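Local coordinates for protein putative adhesin (Komagataella phaffii, PDB 5FX8) that is a putative adhesion protein, probably anchored at the yeast cell surface, that may act in cell-cell interaction by pairing with other proteins through salt bridges and hydrogen bonds, at residues C[9-12]-C[13-16]; C[146-149]-C[150-153]; C[228-231]-C[232-235]. All coordinates share one frame; numbering follows the deposited sequence.

Contact 1: residues C[9-12]-C[13-16]; sequences VVSE and RTDA
Ser11 closes the strand at a tight bend, and its short side chain turns back over the residues that follow, Arg13 and Thr14. Ser11 CB lies 3.4 Å from Thr14 OG1, whose stronger partner is Thr18 O. OG is anti to the backbone N (chi1 168°), which brings the hydroxyl to the first amides of the loop. There Ser11 OG accepts weak bonds from Arg13 N at 3.1 Å and Thr14 N at 3.4 Å, while its stronger polar partner is Asp23. With the backbone bond from Asp15 N to Ser11 O at 2.6 Å, this has the pattern of an ST motif, though its side-chain bonds are weak. Serine suits the place because a small hydroxyl can serve amides and a carboxylate without crowding the bend. A second backbone bond runs from Ser11 N to Ala16 O at 3.1 Å. Asp15 takes the left-handed conformation (phi 64°, psi 32°), which aspartate tolerates better than most residues, and turns the chain back alongside Val10. Thr14 CG2 rests 3.4 Å above the Arg13 guanidinium plane, toward its rim; that group pairs with Asp23 and makes a cation-pi contact with Tyr20. The bend ends strand 4-11, which pairs antiparallel with strand 25-31; from it Glu12, salt-bridged to Arg308, and Arg13 touch strand 294-304 of the second cohesin-like domain.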
# COMPACT_ATOMS: atom_id res chain seq x y z
N VAL C 9 20.40 -46.14 45.25
CA VAL C 9 19.21 -45.82 44.47
C VAL C 9 19.60 -44.78 43.44
O VAL C 9 20.14 -43.72 43.79
CB VAL C 9 18.08 -45.29 45.35
CG1 VAL C 9 16.91 -45.02 44.47
CG2 VAL C 9 17.73 -46.29 46.40
N VAL C 10 19.34 -45.07 42.18
CA VAL C 10 19.55 -44.13 41.10
C VAL C 10 18.35 -44.23 40.17
O VAL C 10 17.50 -45.12 40.30
CB VAL C 10 20.85 -44.38 40.32
CG1 VAL C 10 22.02 -44.40 41.25
CG2 VAL C 10 20.76 -45.67 39.56
N SER C 11 18.30 -43.31 39.22
CA SER C 11 17.25 -43.29 38.21
C SER C 11 17.68 -44.17 37.05
O SER C 11 18.80 -44.06 36.57
CB SER C 11 17.01 -41.86 37.73
OG SER C 11 16.21 -41.84 36.57
N GLU C 12 16.78 -45.05 36.62
CA GLU C 12 17.07 -45.85 35.43
C GLU C 12 17.24 -44.96 34.21
O GLU C 12 18.04 -45.27 33.31
CB GLU C 12 15.98 -46.90 35.22
CG GLU C 12 16.19 -47.80 34.02
CD GLU C 12 15.39 -49.12 34.07
OE1 GLU C 12 14.17 -49.13 34.30
OE2 GLU C 12 16.03 -50.18 33.87
N ARG C 13 16.54 -43.82 34.18
CA ARG C 13 16.62 -42.90 33.05
C ARG C 13 17.98 -42.23 32.97
O ARG C 13 18.65 -42.28 31.94
CB ARG C 13 15.51 -41.86 33.18
CG ARG C 13 15.47 -40.82 32.12
CD ARG C 13 14.29 -39.89 32.33
NE ARG C 13 14.38 -39.11 33.56
CZ ARG C 13 15.07 -37.97 33.69
NH1 ARG C 13 15.76 -37.49 32.67
NH2 ARG C 13 15.09 -37.33 34.85
N THR C 14 18.43 -41.61 34.06
CA THR C 14 19.69 -40.87 34.04
C THR C 14 20.89 -41.69 34.46
O THR C 14 22.01 -41.32 34.12
CB THR C 14 19.59 -39.66 34.95
OG1 THR C 14 19.52 -40.12 36.30
CG2 THR C 14 18.35 -38.86 34.63
N ASP C 15 20.67 -42.79 35.21
CA ASP C 15 21.75 -43.57 35.82
C ASP C 15 22.51 -42.75 36.86
O ASP C 15 23.71 -42.91 37.06
CB ASP C 15 22.70 -44.14 34.75
CG ASP C 15 23.52 -45.36 35.22
OD1 ASP C 15 23.59 -45.64 36.44
OD2 ASP C 15 24.11 -46.04 34.36
N ALA C 16 21.82 -41.85 37.53
CA ALA C 16 22.47 -40.98 38.48
C ALA C 16 21.44 -40.54 39.50
O ALA C 16 20.30 -41.01 39.50
CB ALA C 16 23.13 -39.79 37.78

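Contact 2: residues C[146-149]-C[150-153]; sequences ALDR and SQPI
Asp148 gathers three donors from Ser150 and Gln151 onto its carboxylate. Asp148 OD1 receives Ser150 OG at 3.1 Å on its syn side, near the carboxylate plane, and Ser150 N at 3.3 Å from well above it. Asp148 OD2 is met almost end-on by Gln151 NE2 at 3.2 Å, the N-H pointing straight at it (172°) although the carboxylate and amide planes stand 70° apart. Aspartate is short enough to bend back to these donors; its CG is anti to the backbone N (chi1 -176°), and the extended Gln151 side chain spans the rest. Because the backbone N bonded is that of the residue two places on, this is an Asx turn. It belongs to the connection from strand 137-144 to strand 153-158, which within this chain is an outermost strand of a five-stranded antiparallel sheet in the second cohesin-like domain. Ile153 sets CG2 against Asp148 O and CD1 3.8 Å from Leu147 CG, the two side chains crossing at about a right angle. One water donates to Asp148 O at 2.6 Å and to Gln151 O at 2.8 Å, and accepts from Arg149 NH1 at the guanidinium edge. Leu147 CD2 lies over one face of that guanidinium. Farther out, Arg149 is held by a salt bridge to Asp168, whose backbone also bonds Ile153, and Asp148 N is hydrogen-bonded to Tyr20 OH.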
# COMPACT_ATOMS: atom_id res chain seq x y z
N ALA C 146 12.62 -31.15 38.50
CA ALA C 146 11.52 -30.78 37.62
C ALA C 146 11.87 -31.08 36.17
O ALA C 146 13.04 -31.27 35.81
CB ALA C 146 11.18 -29.30 37.75
N LEU C 147 10.85 -31.09 35.34
CA LEU C 147 11.02 -31.51 33.96
C LEU C 147 12.05 -30.64 33.27
O LEU C 147 12.09 -29.43 33.48
CB LEU C 147 9.68 -31.43 33.24
CG LEU C 147 8.91 -32.68 32.81
CD1 LEU C 147 9.26 -33.86 33.65
CD2 LEU C 147 7.43 -32.39 32.90
N ASP C 148 12.87 -31.26 32.44
CA ASP C 148 13.88 -30.54 31.68
C ASP C 148 13.20 -29.72 30.58
O ASP C 148 12.69 -30.28 29.61
CB ASP C 148 14.87 -31.53 31.10
CG ASP C 148 16.00 -30.87 30.39
OD1 ASP C 148 16.07 -29.65 30.47
OD2 ASP C 148 16.83 -31.57 29.78
N ARG C 149 13.18 -28.39 30.72
CA ARG C 149 12.51 -27.53 29.76
C ARG C 149 13.49 -26.76 28.91
O ARG C 149 13.22 -25.62 28.55
CB ARG C 149 11.56 -26.57 30.46
CG ARG C 149 10.36 -27.21 31.15
CD ARG C 149 9.76 -28.29 30.28
NE ARG C 149 8.39 -28.61 30.63
CZ ARG C 149 7.71 -29.59 30.06
NH1 ARG C 149 8.30 -30.33 29.15
NH2 ARG C 149 6.46 -29.84 30.40
N SER C 150 14.63 -27.36 28.60
CA SER C 150 15.66 -26.73 27.78
C SER C 150 15.90 -27.45 26.47
O SER C 150 16.78 -27.05 25.71
CB SER C 150 16.99 -26.67 28.55
OG SER C 150 17.68 -27.91 28.42
N GLN C 151 15.16 -28.51 26.20
CA GLN C 151 15.30 -29.24 24.97
C GLN C 151 14.08 -30.14 24.86
O GLN C 151 13.33 -30.27 25.82
CB GLN C 151 16.59 -30.04 24.96
CG GLN C 151 16.74 -30.95 26.14
CD GLN C 151 17.96 -31.82 26.03
OE1 GLN C 151 18.45 -32.06 24.94
NE2 GLN C 151 18.46 -32.31 27.17
N PRO C 152 13.83 -30.75 23.71
CA PRO C 152 12.73 -31.71 23.62
C PRO C 152 12.97 -32.90 24.54
O PRO C 152 14.06 -33.48 24.56
CB PRO C 152 12.75 -32.13 22.16
CG PRO C 152 13.43 -31.02 21.47
CD PRO C 152 14.46 -30.53 22.40
N ILE C 153 11.94 -33.27 25.29
CA ILE C 153 11.97 -34.45 26.13
C ILE C 153 10.87 -35.41 25.68
O ILE C 153 10.00 -35.06 24.89
CB ILE C 153 11.82 -34.11 27.62
CG1 ILE C 153 10.48 -33.45 27.89
CG2 ILE C 153 12.96 -33.23 28.05
CD1 ILE C 153 10.26 -33.19 29.33
O HOH W 1 11.15 -29.92 27.60

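Contact 3: residues C[228-231]-C[232-235]; sequences PITP and ASGL
Thr230 and Ser233 hold the two ends of a type I beta turn, and the close packing of the contact lies between them. Thr230 O accepts twice from the same residue: Ser233 OG at 2.7 Å, tilted 23° from the carbonyl plane, and Ser233 N at 3.3 Å, far above that plane. Both come from the same face. Ser233 OG gets there because it lies between its own backbone N and carbonyl carbon (chi1 50°), so the hydroxyl folds inward beside the turn. Thr230 answers with its side chain: OG1 accepts from Ala232 N at 3.0 Å along a bent path (135°), forming an ST turn inside the beta turn. Hydroxyl residues thus suit the first and last positions, and Pro231, whose ring fixes phi near the value a type I turn needs, suits the second. The crest is looser. Pro231 and Ala232 are exposed, and the methyl of Ala232 merely approaches Thr230 OG1 at 3.7 Å. In the crystal assembly this side faces the linoleate 11-lipoxygenase chain, whose Arg379 and Arg391 bond Ala232 O and Ser233 O. Toward the protein, Ile229 anchors the loop: its backbone bonds Val195, and its side chain packs against strands 189-200 and 246-252, one from each sheet of the domain. The loop carries the chain from strand 227-228 toward strand 237-242, each outermost in its sheet within this chain.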
# COMPACT_ATOMS: atom_id res chain seq x y z
N PRO C 228 -6.97 -32.76 18.57
CA PRO C 228 -6.64 -33.93 17.77
C PRO C 228 -5.97 -33.53 16.46
O PRO C 228 -6.10 -32.41 15.97
CB PRO C 228 -8.00 -34.59 17.53
CG PRO C 228 -8.99 -33.49 17.66
CD PRO C 228 -8.42 -32.49 18.61
N ILE C 229 -5.24 -34.48 15.90
CA ILE C 229 -4.49 -34.30 14.68
C ILE C 229 -5.02 -35.32 13.69
O ILE C 229 -4.94 -36.53 13.94
CB ILE C 229 -2.98 -34.48 14.91
CG1 ILE C 229 -2.40 -33.36 15.77
CG2 ILE C 229 -2.24 -34.57 13.62
CD1 ILE C 229 -0.95 -33.58 16.05
N THR C 230 -5.62 -34.86 12.60
CA THR C 230 -6.17 -35.77 11.62
C THR C 230 -5.58 -35.38 10.28
O THR C 230 -4.82 -34.42 10.23
CB THR C 230 -7.68 -35.69 11.58
OG1 THR C 230 -8.08 -34.59 10.75
CG2 THR C 230 -8.20 -35.49 12.98
N PRO C 231 -5.84 -36.12 9.20
CA PRO C 231 -5.41 -35.63 7.88
C PRO C 231 -5.95 -34.26 7.55
O PRO C 231 -5.27 -33.48 6.89
CB PRO C 231 -5.95 -36.70 6.93
CG PRO C 231 -5.96 -37.93 7.74
CD PRO C 231 -6.25 -37.53 9.15
N ALA C 232 -7.16 -33.94 8.00
CA ALA C 232 -7.80 -32.71 7.61
C ALA C 232 -7.28 -31.50 8.37
O ALA C 232 -7.72 -30.39 8.10
CB ALA C 232 -9.31 -32.80 7.81
N SER C 233 -6.36 -31.67 9.31
CA SER C 233 -6.02 -30.55 10.15
C SER C 233 -5.05 -29.61 9.45
O SER C 233 -4.21 -30.03 8.65
CB SER C 233 -5.47 -31.03 11.49
OG SER C 233 -4.47 -31.98 11.30
N GLY C 234 -5.21 -28.32 9.71
CA GLY C 234 -4.35 -27.30 9.16
C GLY C 234 -3.31 -26.82 10.14
O GLY C 234 -3.02 -27.47 11.15
N LEU C 235 -2.73 -25.68 9.83
CA LEU C 235 -1.63 -25.19 10.61
C LEU C 235 -2.05 -25.01 12.07
O LEU C 235 -3.18 -24.63 12.33
CB LEU C 235 -1.12 -23.91 10.01
CG LEU C 235 -0.38 -24.18 8.69
CD1 LEU C 235 -0.08 -22.89 7.99
CD2 LEU C 235 0.90 -24.94 8.96

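The three contacts follow one another in series along the chain, and each is a local bend at the surface. Contact 1 belongs to the first cohesin-like domain, contact 3 to the second, and contact 2 lies in the loop between strands 137-144 and 153-158. Contacts 1 and 2 have centres about 17 Å apart and nearest atoms about 6 Å apart; Tyr20, which meets Arg13 of one and Asp148 of the other, ties them together where the two domains adjoin. Contact 3 lies about 38 Å from contact 1 and 26 Å from contact 2, centre to centre. Contacts 2 and 3 adjoin opposite outermost strands within this chain, 153-158 and 227-228, of the same five-stranded sheet.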